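Local structure of periplasmic binding protein (Veillonella parvula, 4OVK) at residues Y46-S51 with R141-I146; P40-V45 with S69-L74; K64-S69 with P76-V81; A153-S158 with N315-Y320. The protein probably captures a solute, such as a ferric siderophore, haem or corrinoid as in relatives, and delivers it to an ABC transporter. All coordinates share one frame; numbering follows the deposited sequence. Where two conformers were deposited one is given.

Overall arrangement
Contact 2 opens first, on helix 41-49 just after strand 34-36, and closes on the short helix 71-74. Before it closes, helix 60-67 opens contact 3, which ends in the 3-10 turn at 76-79; the two loops therefore cross and share S69. Contact 1 also starts on helix 41-49, so its loop crosses that of contact 2; it encloses contact 3 and closes only on helix 133-147, beyond strand 125-128. These three belong to the lobe built on the first parallel sheet. Contact 4 opens afterwards, on helix 150-170, and spans the whole second sheet before closing at 315-320, bringing the late helix 306-318 back to the first lobe.

Contact 1 (Y46-S51 with R141-I146); sequences YAVDGS and RLLGKI
V48 reaches between the two helices and rests its two methyl groups on neighbouring residues of 141-146. CG1 lies over the backbone at G144, 4.0 Å from G144 N, while CG2 leans on L143, 4.2 Å from L143 CD1 and about as far from the CB of that leucine. The division follows from V48's first torsion: CG1 stands anti to its own backbone N (chi1 177°), and CG2, anti to the carbonyl carbon, meets L143. G144 takes part through main-chain atoms alone, and its CA comes within 6.7 Å of V48 CA, a close approach for two helices. The case illustrates helix packing on one side of an alpha/beta sheet: helix 41-49 follows strand 34-36, helix 133-147 follows strand 125-128, and both belong to the same lobe. L143 continues the seam along helix 41-49 by touching W41, I44 and V45, and V48 also meets I140, L147 and, on the next helix, L156. Replacing V48 by an alanine is likely to open a gap over G144 and leave L143 CD1 without its methyl partner. Just past V48 the helix closes in a Schellman motif, with G50 at positive phi (59°), S51 N bonded to Y46 O at 3.2 Å and a weak bond from G50 N to A47 O. D49 adds a salt bridge to K149.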
loop_
_atom_site.group_PDB
_atom_site.type_symbol
_atom_site.label_atom_id
_atom_site.label_comp_id
_atom_site.label_asym_id
_atom_site.label_seq_id
_atom_site.Cartn_x
_atom_site.Cartn_y
_atom_site.Cartn_z
ATOM N N TYR A 46 -9.176 1.335 -9.093
ATOM C CA TYR A 46 -10.223 0.361 -8.810
ATOM C C TYR A 46 -11.077 0.801 -7.599
ATOM O O TYR A 46 -12.300 0.744 -7.637
ATOM C CB TYR A 46 -9.634 -1.045 -8.586
ATOM C CG TYR A 46 -10.665 -2.004 -8.090
ATOM C CD1 TYR A 46 -11.494 -2.673 -8.969
ATOM C CD2 TYR A 46 -10.849 -2.205 -6.733
ATOM C CE1 TYR A 46 -12.474 -3.539 -8.514
ATOM C CE2 TYR A 46 -11.813 -3.079 -6.263
ATOM C CZ TYR A 46 -12.624 -3.733 -7.150
ATOM O OH TYR A 46 -13.600 -4.583 -6.683
ATOM N N ALA A 47 -10.426 1.224 -6.523
ATOM C CA ALA A 47 -11.118 1.617 -5.313
ATOM C C ALA A 47 -12.031 2.829 -5.532
ATOM O O ALA A 47 -13.154 2.851 -5.055
ATOM C CB ALA A 47 -10.112 1.913 -4.222
ATOM N N VAL A 48 -11.549 3.829 -6.259
ATOM C CA VAL A 48 -12.342 5.025 -6.498
ATOM C C VAL A 48 -13.540 4.721 -7.404
ATOM O O VAL A 48 -14.642 5.181 -7.135
ATOM C CB VAL A 48 -11.479 6.159 -7.094
ATOM C CG1 VAL A 48 -12.342 7.376 -7.401
ATOM C CG2 VAL A 48 -10.365 6.533 -6.129
ATOM N N ASP A 49 -13.328 3.931 -8.457
ATOM C CA ASP A 49 -14.408 3.602 -9.379
ATOM C C ASP A 49 -15.291 2.478 -8.855
ATOM O O ASP A 49 -16.352 2.232 -9.411
ATOM C CB ASP A 49 -13.851 3.217 -10.765
ATOM C CG ASP A 49 -14.800 3.570 -11.898
ATOM O OD1 ASP A 49 -15.605 4.531 -11.755
ATOM O OD2 ASP A 49 -14.734 2.878 -12.941
ATOM N N GLY A 50 -14.843 1.781 -7.808
ATOM C CA GLY A 50 -15.530 0.585 -7.309
ATOM C C GLY A 50 -15.643 -0.505 -8.359
ATOM O O GLY A 50 -16.560 -1.318 -8.328
ATOM N N SER A 51 -14.679 -0.543 -9.275
ATOM C CA SER A 51 -14.800 -1.348 -10.476
ATOM C C SER A 51 -13.498 -1.305 -11.247
ATOM O O SER A 51 -12.788 -0.304 -11.215
ATOM C CB SER A 51 -15.938 -0.796 -11.354
ATOM O OG SER A 51 -15.955 -1.393 -12.622
ATOM N N ARG A 141 -8.637 12.400 -4.931
ATOM C CA ARG A 141 -9.546 13.495 -5.254
ATOM C C ARG A 141 -9.515 13.753 -6.758
ATOM O O ARG A 141 -10.566 13.909 -7.403
ATOM C CB ARG A 141 -9.180 14.739 -4.456
ATOM C CG ARG A 141 -10.156 15.895 -4.646
ATOM C CD ARG A 141 -9.971 16.948 -3.575
ATOM N NE ARG A 141 -10.516 16.524 -2.289
ATOM C CZ ARG A 141 -9.983 16.801 -1.101
ATOM N NH1 ARG A 141 -10.577 16.359 -0.002
ATOM N NH2 ARG A 141 -8.858 17.501 -0.990
ATOM N N LEU A 142 -8.302 13.767 -7.309
ATOM C CA LEU A 142 -8.097 13.901 -8.747
ATOM C C LEU A 142 -8.803 12.783 -9.517
ATOM O O LEU A 142 -9.515 13.050 -10.499
ATOM C CB LEU A 142 -6.590 13.929 -9.053
ATOM C CG LEU A 142 -6.115 13.851 -10.514
ATOM C CD1 LEU A 142 -6.601 15.042 -11.311
ATOM C CD2 LEU A 142 -4.604 13.787 -10.580
ATOM N N LEU A 143 -8.619 11.530 -9.087
ATOM C CA LEU A 143 -9.308 10.410 -9.729
ATOM C C LEU A 143 -10.830 10.565 -9.701
ATOM O O LEU A 143 -11.520 10.193 -10.650
ATOM C CB LEU A 143 -8.895 9.088 -9.089
ATOM C CG LEU A 143 -7.482 8.642 -9.439
ATOM C CD1 LEU A 143 -7.144 7.411 -8.602
ATOM C CD2 LEU A 143 -7.341 8.366 -10.928
ATOM N N GLY A 144 -11.355 11.097 -8.604
ATOM C CA GLY A 144 -12.779 11.363 -8.496
ATOM C C GLY A 144 -13.289 12.309 -9.569
ATOM O O GLY A 144 -14.376 12.127 -10.095
ATOM N N LYS A 145 -12.486 13.311 -9.912
ATOM C CA LYS A 145 -12.850 14.268 -10.964
ATOM C C LYS A 145 -12.724 13.617 -12.339
ATOM O O LYS A 145 -13.575 13.792 -13.194
ATOM C CB LYS A 145 -11.964 15.504 -10.887
ATOM C CG LYS A 145 -12.277 16.364 -9.679
ATOM C CD LYS A 145 -11.870 17.812 -9.872
ATOM C CE LYS A 145 -12.259 18.647 -8.658
ATOM N NZ LYS A 145 -11.690 18.085 -7.406
ATOM N N ILE A 146 -11.673 12.838 -12.532
ATOM C CA ILE A 146 -11.473 12.127 -13.800
ATOM C C ILE A 146 -12.604 11.129 -14.074
ATOM O O ILE A 146 -13.174 11.091 -15.169
ATOM C CB ILE A 146 -10.112 11.421 -13.814
ATOM C CG1 ILE A 146 -9.000 12.478 -13.867
ATOM C CG2 ILE A 146 -10.014 10.440 -14.986
ATOM C CD1 ILE A 146 -7.619 11.944 -13.609
#

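Contact 2 (P40-V45 with S69-L74)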
loop_
_atom_site.group_PDB
_atom_site.type_symbol
_atom_site.label_atom_id
_atom_site.label_comp_id
_atom_site.label_asym_id
_atom_site.label_seq_id
_atom_site.Cartn_x
_atom_site.Cartn_y
_atom_site.Cartn_z
ATOM N N PRO A 40 1.147 1.133 -7.606
ATOM C CA PRO A 40 0.018 1.000 -6.660
ATOM C C PRO A 40 -1.304 1.627 -7.123
ATOM O O PRO A 40 -2.373 1.366 -6.540
ATOM C CB PRO A 40 0.513 1.732 -5.400
ATOM C CG PRO A 40 1.687 2.529 -5.810
ATOM C CD PRO A 40 2.235 1.985 -7.087
ATOM N N TRP A 41 -1.231 2.475 -8.139
ATOM C CA TRP A 41 -2.393 3.254 -8.551
ATOM C C TRP A 41 -3.429 2.472 -9.347
ATOM O O TRP A 41 -4.536 2.970 -9.544
ATOM C CB TRP A 41 -1.948 4.580 -9.222
ATOM C CG TRP A 41 -1.460 5.499 -8.137
ATOM C CD1 TRP A 41 -0.228 5.478 -7.532
ATOM C CD2 TRP A 41 -2.234 6.477 -7.434
ATOM N NE1 TRP A 41 -0.183 6.419 -6.529
ATOM C CE2 TRP A 41 -1.402 7.044 -6.450
ATOM C CE3 TRP A 41 -3.544 6.956 -7.567
ATOM C CZ2 TRP A 41 -1.838 8.054 -5.588
ATOM C CZ3 TRP A 41 -3.980 7.960 -6.699
ATOM C CH2 TRP A 41 -3.128 8.487 -5.719
ATOM N N THR A 42 -3.106 1.251 -9.785
ATOM C CA THR A 42 -4.119 0.398 -10.415
ATOM C C THR A 42 -5.162 0.031 -9.367
ATOM O O THR A 42 -6.356 0.207 -9.570
ATOM C CB THR A 42 -3.504 -0.834 -11.097
ATOM O OG1 THR A 42 -2.853 -0.420 -12.296
ATOM C CG2 THR A 42 -4.569 -1.865 -11.461
ATOM N N SER A 43 -4.693 -0.422 -8.207
ATOM C CA SER A 43 -5.620 -0.723 -7.113
ATOM C C SER A 43 -6.379 0.530 -6.637
ATOM O O SER A 43 -7.536 0.448 -6.230
ATOM C CB SER A 43 -4.868 -1.405 -5.958
ATOM O OG SER A 43 -3.981 -0.527 -5.312
ATOM N N ILE A 44 -5.736 1.691 -6.683
ATOM C CA ILE A 44 -6.396 2.911 -6.240
ATOM C C ILE A 44 -7.491 3.362 -7.219
ATOM O O ILE A 44 -8.561 3.795 -6.802
ATOM C CB ILE A 44 -5.400 4.050 -5.918
ATOM C CG1 ILE A 44 -4.435 3.597 -4.805
ATOM C CG2 ILE A 44 -6.171 5.285 -5.470
ATOM C CD1 ILE A 44 -3.236 4.506 -4.578
ATOM N N VAL A 45 -7.231 3.269 -8.519
ATOM C CA VAL A 45 -8.281 3.559 -9.498
ATOM C C VAL A 45 -9.466 2.615 -9.300
ATOM O O VAL A 45 -10.619 3.044 -9.309
ATOM C CB VAL A 45 -7.733 3.468 -10.920
ATOM C CG1 VAL A 45 -8.859 3.424 -11.952
ATOM C CG2 VAL A 45 -6.783 4.645 -11.163
ATOM N N SER A 69 -2.892 -11.448 -5.003
ATOM C CA SER A 69 -3.729 -10.881 -3.960
ATOM C C SER A 69 -5.206 -11.107 -4.210
ATOM O O SER A 69 -5.613 -11.599 -5.269
ATOM C CB SER A 69 -3.450 -9.381 -3.835
ATOM O OG SER A 69 -4.019 -8.677 -4.919
ATOM N N ILE A 70 -5.996 -10.714 -3.217
ATOM C CA ILE A 70 -7.466 -10.749 -3.274
ATOM C C ILE A 70 -8.006 -9.909 -4.441
ATOM O O ILE A 70 -9.115 -10.132 -4.910
ATOM C CB ILE A 70 -8.084 -10.249 -1.934
ATOM C CG1 ILE A 70 -9.603 -10.485 -1.864
ATOM C CG2 ILE A 70 -7.820 -8.759 -1.706
ATOM C CD1 ILE A 70 -10.001 -11.871 -1.428
ATOM N N PHE A 71 -7.194 -8.965 -4.919
ATOM C CA PHE A 71 -7.530 -8.155 -6.101
ATOM C C PHE A 71 -8.009 -9.050 -7.256
ATOM O O PHE A 71 -8.984 -8.727 -7.953
ATOM C CB PHE A 71 -6.277 -7.334 -6.522
ATOM C CG PHE A 71 -6.556 -6.101 -7.351
ATOM C CD1 PHE A 71 -7.842 -5.716 -7.729
ATOM C CD2 PHE A 71 -5.489 -5.317 -7.755
ATOM C CE1 PHE A 71 -8.041 -4.580 -8.488
ATOM C CE2 PHE A 71 -5.686 -4.178 -8.508
ATOM C CZ PHE A 71 -6.963 -3.815 -8.881
ATOM N N LYS A 72 -7.343 -10.180 -7.457
ATOM C CA LYS A 72 -7.726 -11.120 -8.528
ATOM C C LYS A 72 -9.176 -11.604 -8.389
ATOM O O LYS A 72 -9.886 -11.753 -9.379
ATOM C CB LYS A 72 -6.794 -12.337 -8.577
ATOM C CG LYS A 72 -7.059 -13.226 -9.788
ATOM C CD LYS A 72 -5.971 -14.262 -9.981
ATOM C CE LYS A 72 -6.304 -15.209 -11.128
ATOM N NZ LYS A 72 -6.321 -14.534 -12.460
ATOM N N THR A 73 -9.618 -11.818 -7.158
ATOM C CA THR A 73 -11.000 -12.218 -6.892
ATOM C C THR A 73 -11.975 -11.074 -7.095
ATOM O O THR A 73 -13.040 -11.260 -7.691
ATOM C CB THR A 73 -11.143 -12.719 -5.456
ATOM O OG1 THR A 73 -10.277 -13.834 -5.280
ATOM C CG2 THR A 73 -12.567 -13.138 -5.160
ATOM N N LEU A 74 -11.606 -9.888 -6.614
ATOM C CA LEU A 74 -12.447 -8.703 -6.779
ATOM C C LEU A 74 -12.630 -8.297 -8.233
ATOM O O LEU A 74 -13.684 -7.805 -8.596
ATOM C CB LEU A 74 -11.858 -7.501 -6.053
ATOM C CG LEU A 74 -11.574 -7.637 -4.570
ATOM C CD1 LEU A 74 -10.884 -6.395 -4.061
ATOM C CD2 LEU A 74 -12.859 -7.895 -3.825
#
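The F71 ring meets one turn of helix 41-49 with its CE2-CZ corner. CE2 lies 3.7 Å from S43 CA and little farther from S43 CB, so the ring packs against main chain as much as side chain. T42 supplies a methyl: its CG2 sits at the ring edge, near the ring plane, 3.9 Å from F71 CE2, and the two side chains run roughly at right angles. F71 extends this far because its CG is anti to the backbone N (chi1 -158°). One shell out, polar groups hold the pieces. S43 OG turns back on its own helix and donates to P40 O at 2.8 Å, only 20° out of the carbonyl plane. On the other side F71 N donates to S69 OG at 3.2 Å, a capping bond made less certain by the serine's second conformer. The ring is further enclosed by Y46 and Y66, each meeting it edge to face, and by L78. A short helix inserted after strand 55-57 thus packs its aromatic on helix 41-49, the helix that follows strand 34-36 of the parallel sheet. Beyond, T42 touches I36 of that strand, I44 packs on I140 of helix 133-147, and L74 leans on Y314 and Y318 of helix 306-318.

Contact 3 (K64-S69 with P76-V81)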
loop_
_atom_site.group_PDB
_atom_site.type_symbol
_atom_site.label_atom_id
_atom_site.label_comp_id
_atom_site.label_asym_id
_atom_site.label_seq_id
_atom_site.Cartn_x
_atom_site.Cartn_y
_atom_site.Cartn_z
ATOM N N LYS A 64 1.560 -8.411 -11.696
ATOM C CA LYS A 64 2.172 -9.405 -10.816
ATOM C C LYS A 64 1.493 -9.389 -9.438
ATOM O O LYS A 64 1.042 -10.427 -8.944
ATOM C CB LYS A 64 3.662 -9.137 -10.664
ATOM C CG LYS A 64 4.403 -10.224 -9.899
ATOM C CD LYS A 64 5.773 -9.753 -9.437
ATOM C CE LYS A 64 6.500 -8.998 -10.528
ATOM N NZ LYS A 64 7.727 -8.309 -10.038
ATOM N N SER A 65 1.428 -8.211 -8.822
ATOM C CA SER A 65 0.789 -8.052 -7.500
ATOM C C SER A 65 -0.680 -8.483 -7.509
ATOM O O SER A 65 -1.137 -9.163 -6.588
ATOM C CB SER A 65 0.926 -6.615 -6.996
ATOM O OG SER A 65 0.236 -6.441 -5.764
ATOM N N TYR A 66 -1.414 -8.074 -8.544
ATOM C CA TYR A 66 -2.804 -8.487 -8.736
ATOM C C TYR A 66 -2.986 -10.016 -8.659
ATOM O O TYR A 66 -3.910 -10.494 -7.988
ATOM C CB TYR A 66 -3.309 -7.919 -10.069
ATOM C CG TYR A 66 -4.508 -8.576 -10.677
ATOM C CD1 TYR A 66 -5.795 -8.162 -10.349
ATOM C CD2 TYR A 66 -4.360 -9.599 -11.609
ATOM C CE1 TYR A 66 -6.908 -8.753 -10.935
ATOM C CE2 TYR A 66 -5.457 -10.188 -12.203
ATOM C CZ TYR A 66 -6.730 -9.772 -11.867
ATOM O OH TYR A 66 -7.800 -10.374 -12.490
ATOM N N GLU A 67 -2.102 -10.766 -9.325
ATOM C CA GLU A 67 -2.220 -12.205 -9.402
ATOM C C GLU A 67 -2.054 -12.823 -8.015
ATOM O O GLU A 67 -2.604 -13.887 -7.750
ATOM C CB GLU A 67 -1.182 -12.821 -10.356
ATOM C CG GLU A 67 -1.296 -12.426 -11.828
ATOM C CD GLU A 67 -2.567 -12.882 -12.520
ATOM O OE1 GLU A 67 -3.310 -13.730 -11.987
ATOM O OE2 GLU A 67 -2.819 -12.388 -13.634
ATOM N N ALA A 68 -1.300 -12.152 -7.146
ATOM C CA ALA A 68 -0.950 -12.687 -5.818
ATOM C C ALA A 68 -1.892 -12.257 -4.694
ATOM O O ALA A 68 -1.700 -12.651 -3.541
ATOM C CB ALA A 68 0.462 -12.256 -5.458
ATOM N N SER A 69 -2.892 -11.448 -5.003
ATOM C CA SER A 69 -3.729 -10.881 -3.960
ATOM C C SER A 69 -5.206 -11.107 -4.210
ATOM O O SER A 69 -5.613 -11.599 -5.269
ATOM C CB SER A 69 -3.450 -9.381 -3.835
ATOM O OG SER A 69 -4.019 -8.677 -4.919
ATOM N N PRO A 76 -11.817 -10.017 -11.629
ATOM C CA PRO A 76 -11.402 -11.070 -12.558
ATOM C C PRO A 76 -11.084 -10.561 -13.975
ATOM O O PRO A 76 -10.206 -11.107 -14.635
ATOM C CB PRO A 76 -12.593 -12.056 -12.549
ATOM C CG PRO A 76 -13.729 -11.317 -11.934
ATOM C CD PRO A 76 -13.104 -10.342 -10.978
ATOM N N ASP A 77 -11.756 -9.505 -14.422
ATOM C CA ASP A 77 -11.559 -9.010 -15.797
ATOM C C ASP A 77 -10.161 -8.414 -16.060
ATOM O O ASP A 77 -9.715 -8.386 -17.208
ATOM C CB ASP A 77 -12.625 -7.974 -16.168
ATOM C CG ASP A 77 -14.035 -8.536 -16.158
ATOM O OD1 ASP A 77 -14.222 -9.770 -16.027
ATOM O OD2 ASP A 77 -14.967 -7.718 -16.266
ATOM N N LEU A 78 -9.466 -7.948 -15.019
ATOM C CA LEU A 78 -8.113 -7.379 -15.192
ATOM C C LEU A 78 -7.104 -8.391 -15.703
ATOM O O LEU A 78 -6.060 -8.004 -16.223
ATOM C CB LEU A 78 -7.562 -6.777 -13.892
ATOM C CG LEU A 78 -7.944 -5.381 -13.465
ATOM C CD1 LEU A 78 -7.237 -4.997 -12.172
ATOM C CD2 LEU A 78 -7.627 -4.369 -14.546
ATOM N N GLU A 79 -7.397 -9.681 -15.557
ATOM C CA GLU A 79 -6.549 -10.716 -16.142
ATOM C C GLU A 79 -6.212 -10.431 -17.607
ATOM O O GLU A 79 -5.116 -10.739 -18.066
ATOM C CB GLU A 79 -7.224 -12.087 -16.044
ATOM C CG GLU A 79 -6.361 -13.231 -16.551
ATOM C CD GLU A 79 -5.061 -13.346 -15.783
ATOM O OE1 GLU A 79 -5.071 -13.092 -14.567
ATOM O OE2 GLU A 79 -4.026 -13.684 -16.387
ATOM N N ASN A 80 -7.158 -9.858 -18.341
ATOM C CA ASN A 80 -6.983 -9.667 -19.779
ATOM C C ASN A 80 -6.580 -8.259 -20.173
ATOM O O ASN A 80 -6.585 -7.931 -21.354
ATOM C CB ASN A 80 -8.272 -10.024 -20.498
ATOM C CG ASN A 80 -8.743 -11.399 -20.141
ATOM O OD1 ASN A 80 -7.995 -12.364 -20.258
ATOM N ND2 ASN A 80 -9.973 -11.495 -19.663
ATOM N N VAL A 81 -6.223 -7.432 -19.203
ATOM C CA VAL A 81 -5.817 -6.049 -19.489
ATOM C C VAL A 81 -4.380 -6.017 -20.014
ATOM O O VAL A 81 -3.541 -6.838 -19.635
ATOM C CB VAL A 81 -5.904 -5.186 -18.203
ATOM C CG1 VAL A 81 -4.788 -5.551 -17.228
ATOM C CG2 VAL A 81 -5.823 -3.716 -18.497
#
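Y66 packs on L78 while E67 and E79 bring their carboxylates together, joining the end of helix 60-67 to the 3-10 turn at 76-79 in a partly buried contact between that helix and the loop that follows helix 71-74. Y66 lies across L78, with Y66 CE1 3.6 Å from L78 CB and Y66 CD1 3.9 Å from L78 CD1. The ring's polar end runs on to the turn backbone: Y66 OH is hydrogen-bonded to A75 O and lies 3.3 Å from P76 O. In topology this is part of a long beta-alpha-beta crossover between parallel strands 55-57 and 104-108, in which the chain passes through helix 60-67, helix 71-74, the 3-10 turn and helix 94-100. A leucine in place of Y66 would probably leave A75 O without its hydroxyl partner and strip L78 of the ring that lies across it. Both acids bend at the second torsion (E67 chi2 -64°, E79 chi2 60°), which brings their carboxylates together beside the edge of the Y66 ring, their planes 59° apart. E67 OE2 and E79 OE1 approach to 2.5 Å, a distance at which one acid probably holds a proton. K72, in the intervening helix, bridges the pair by salt bridges to E67 OE1 and E79 OE1, and its charge would probably offset part of whatever negative charge remains.

Contact 4 (A153-S158 with N315-Y320); sequences AEALIS and NTFYHY
F317 is the residue of 315-320 that meets A155 and L156, and just before it T316 CG2 sits over the centre of one face of its ring, 3.9 Å above the plane. At F317 itself CG is anti to the carbonyl carbon (chi1 -64°), a torsion that presents the opposite face to L156 CD2, in a CH-pi contact 3.5 Å from the ring centroid and only 6° off the normal. The L156 and F317 side chains run antiparallel alongside each other, and L156 CG lies 3.8 Å from F317 CE1. A155 approaches differently, its CB lying in the ring plane at the edge, 3.8 Å from F317 CE1. The aromatic is thus set between two methyls, with a third at its rim. Backbone geometry here is a wider, pi-type turn, and F317 O is bonded by Q152 NE2 from helix 150-170, the same amide group that reaches A47 O. Y318 turns to other partners, its hydroxyl bonded to E284 and its ring against Y46, while the Y320 side chain touches T73 and L74. Helix 150-170 is consistent with the long interlobe helix of such binding proteins, and the late helix 306-318 packs on its beginning. Between A155, L156 and F317 the chemistry is wholly apolar, consistent with a fit that rests mainly on shape and dispersion: two methyls meet the ring faces and A155 CB the edge.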
loop_
_atom_site.group_PDB
_atom_site.type_symbol
_atom_site.label_atom_id
_atom_site.label_comp_id
_atom_site.label_asym_id
_atom_site.label_seq_id
_atom_site.Cartn_x
_atom_site.Cartn_y
_atom_site.Cartn_z
ATOM N N ALA A 153 -14.792 9.213 -3.997
ATOM C CA ALA A 153 -13.465 9.759 -3.723
ATOM C C ALA A 153 -13.457 10.476 -2.378
ATOM O O ALA A 153 -12.590 10.211 -1.527
ATOM C CB ALA A 153 -13.018 10.692 -4.855
ATOM N N GLU A 154 -14.438 11.350 -2.153
ATOM C CA GLU A 154 -14.509 12.043 -0.856
ATOM C C GLU A 154 -14.796 11.080 0.304
ATOM O O GLU A 154 -14.299 11.300 1.398
ATOM C CB GLU A 154 -15.506 13.202 -0.877
ATOM C CG GLU A 154 -15.096 14.375 -1.772
ATOM C CD GLU A 154 -13.721 14.985 -1.463
ATOM O OE1 GLU A 154 -13.261 14.955 -0.298
ATOM O OE2 GLU A 154 -13.098 15.524 -2.405
ATOM N N ALA A 155 -15.576 10.023 0.079
ATOM C CA ALA A 155 -15.802 9.031 1.140
ATOM C C ALA A 155 -14.494 8.329 1.530
ATOM O O ALA A 155 -14.236 8.100 2.704
ATOM C CB ALA A 155 -16.864 8.029 0.731
ATOM N N LEU A 156 -13.658 8.019 0.541
ATOM C CA LEU A 156 -12.342 7.420 0.793
ATOM C C LEU A 156 -11.429 8.406 1.527
ATOM O O LEU A 156 -10.738 8.042 2.455
ATOM C CB LEU A 156 -11.676 6.976 -0.520
ATOM C CG LEU A 156 -12.242 5.713 -1.156
ATOM C CD1 LEU A 156 -11.806 5.574 -2.612
ATOM C CD2 LEU A 156 -11.860 4.463 -0.357
ATOM N N ILE A 157 -11.444 9.667 1.117
ATOM C CA ILE A 157 -10.587 10.660 1.746
ATOM C C ILE A 157 -11.025 10.898 3.188
ATOM O O ILE A 157 -10.174 10.986 4.080
ATOM C CB ILE A 157 -10.573 11.974 0.954
ATOM C CG1 ILE A 157 -9.873 11.751 -0.395
ATOM C CG2 ILE A 157 -9.851 13.069 1.733
ATOM C CD1 ILE A 157 -10.239 12.790 -1.436
ATOM N N SER A 158 -12.340 10.985 3.407
ATOM C CA SER A 158 -12.897 11.142 4.762
ATOM C C SER A 158 -12.533 9.967 5.661
ATOM O O SER A 158 -12.236 10.149 6.837
ATOM C CB SER A 158 -14.414 11.292 4.721
ATOM O OG SER A 158 -14.785 12.541 4.151
ATOM N N ASN A 315 -17.114 -4.075 1.702
ATOM C CA ASN A 315 -18.528 -3.946 1.329
ATOM C C ASN A 315 -18.853 -2.550 0.778
ATOM O O ASN A 315 -19.529 -2.414 -0.258
ATOM C CB ASN A 315 -19.446 -4.267 2.524
ATOM C CG ASN A 315 -20.898 -3.976 2.212
ATOM O OD1 ASN A 315 -21.408 -2.885 2.487
ATOM N ND2 ASN A 315 -21.559 -4.934 1.584
ATOM N N THR A 316 -18.365 -1.520 1.458
ATOM C CA THR A 316 -18.723 -0.128 1.116
ATOM C C THR A 316 -18.099 0.299 -0.203
ATOM O O THR A 316 -18.784 0.845 -1.089
ATOM C CB THR A 316 -18.285 0.826 2.244
ATOM O OG1 THR A 316 -19.028 0.528 3.430
ATOM C CG2 THR A 316 -18.521 2.297 1.878
ATOM N N PHE A 317 -16.820 0.027 -0.351
ATOM C CA PHE A 317 -16.068 0.565 -1.476
ATOM C C PHE A 317 -15.958 -0.375 -2.678
ATOM O O PHE A 317 -15.911 0.090 -3.831
ATOM C CB PHE A 317 -14.700 1.061 -0.993
ATOM C CG PHE A 317 -14.801 2.201 -0.024
ATOM C CD1 PHE A 317 -15.336 3.428 -0.424
ATOM C CD2 PHE A 317 -14.394 2.057 1.284
ATOM C CE1 PHE A 317 -15.455 4.475 0.468
ATOM C CE2 PHE A 317 -14.493 3.111 2.179
ATOM C CZ PHE A 317 -15.017 4.327 1.770
ATOM N N TYR A 318 -15.946 -1.682 -2.434
ATOM C CA TYR A 318 -15.764 -2.654 -3.514
ATOM C C TYR A 318 -17.032 -3.484 -3.790
ATOM O O TYR A 318 -17.049 -4.274 -4.732
ATOM C CB TYR A 318 -14.632 -3.624 -3.201
ATOM C CG TYR A 318 -13.319 -3.045 -2.734
ATOM C CD1 TYR A 318 -12.865 -1.805 -3.155
ATOM C CD2 TYR A 318 -12.493 -3.776 -1.898
ATOM C CE1 TYR A 318 -11.643 -1.305 -2.734
ATOM C CE2 TYR A 318 -11.272 -3.292 -1.480
ATOM C CZ TYR A 318 -10.840 -2.055 -1.912
ATOM O OH TYR A 318 -9.628 -1.561 -1.498
ATOM N N HIS A 319 -18.073 -3.330 -2.970
ATOM C CA HIS A 319 -19.289 -4.132 -3.077
ATOM C C HIS A 319 -18.953 -5.604 -3.053
ATOM O O HIS A 319 -19.468 -6.385 -3.855
ATOM C CB HIS A 319 -20.105 -3.790 -4.339
ATOM C CG HIS A 319 -20.447 -2.346 -4.425
ATOM N ND1 HIS A 319 -21.347 -1.751 -3.572
ATOM C CD2 HIS A 319 -19.950 -1.356 -5.201
ATOM C CE1 HIS A 319 -21.411 -0.459 -3.839
ATOM N NE2 HIS A 319 -20.565 -0.194 -4.816
ATOM N N TYR A 320 -18.067 -5.970 -2.129
ATOM C CA TYR A 320 -17.619 -7.347 -2.005
ATOM C C TYR A 320 -17.677 -7.719 -0.534
ATOM O O TYR A 320 -17.159 -6.989 0.313
ATOM C CB TYR A 320 -16.187 -7.531 -2.535
ATOM C CG TYR A 320 -15.774 -8.991 -2.640
ATOM C CD1 TYR A 320 -16.106 -9.744 -3.766
ATOM C CD2 TYR A 320 -15.079 -9.628 -1.611
ATOM C CE1 TYR A 320 -15.771 -11.069 -3.864
ATOM C CE2 TYR A 320 -14.728 -10.969 -1.715
ATOM C CZ TYR A 320 -15.068 -11.679 -2.843
ATOM O OH TYR A 320 -14.741 -13.020 -2.965
#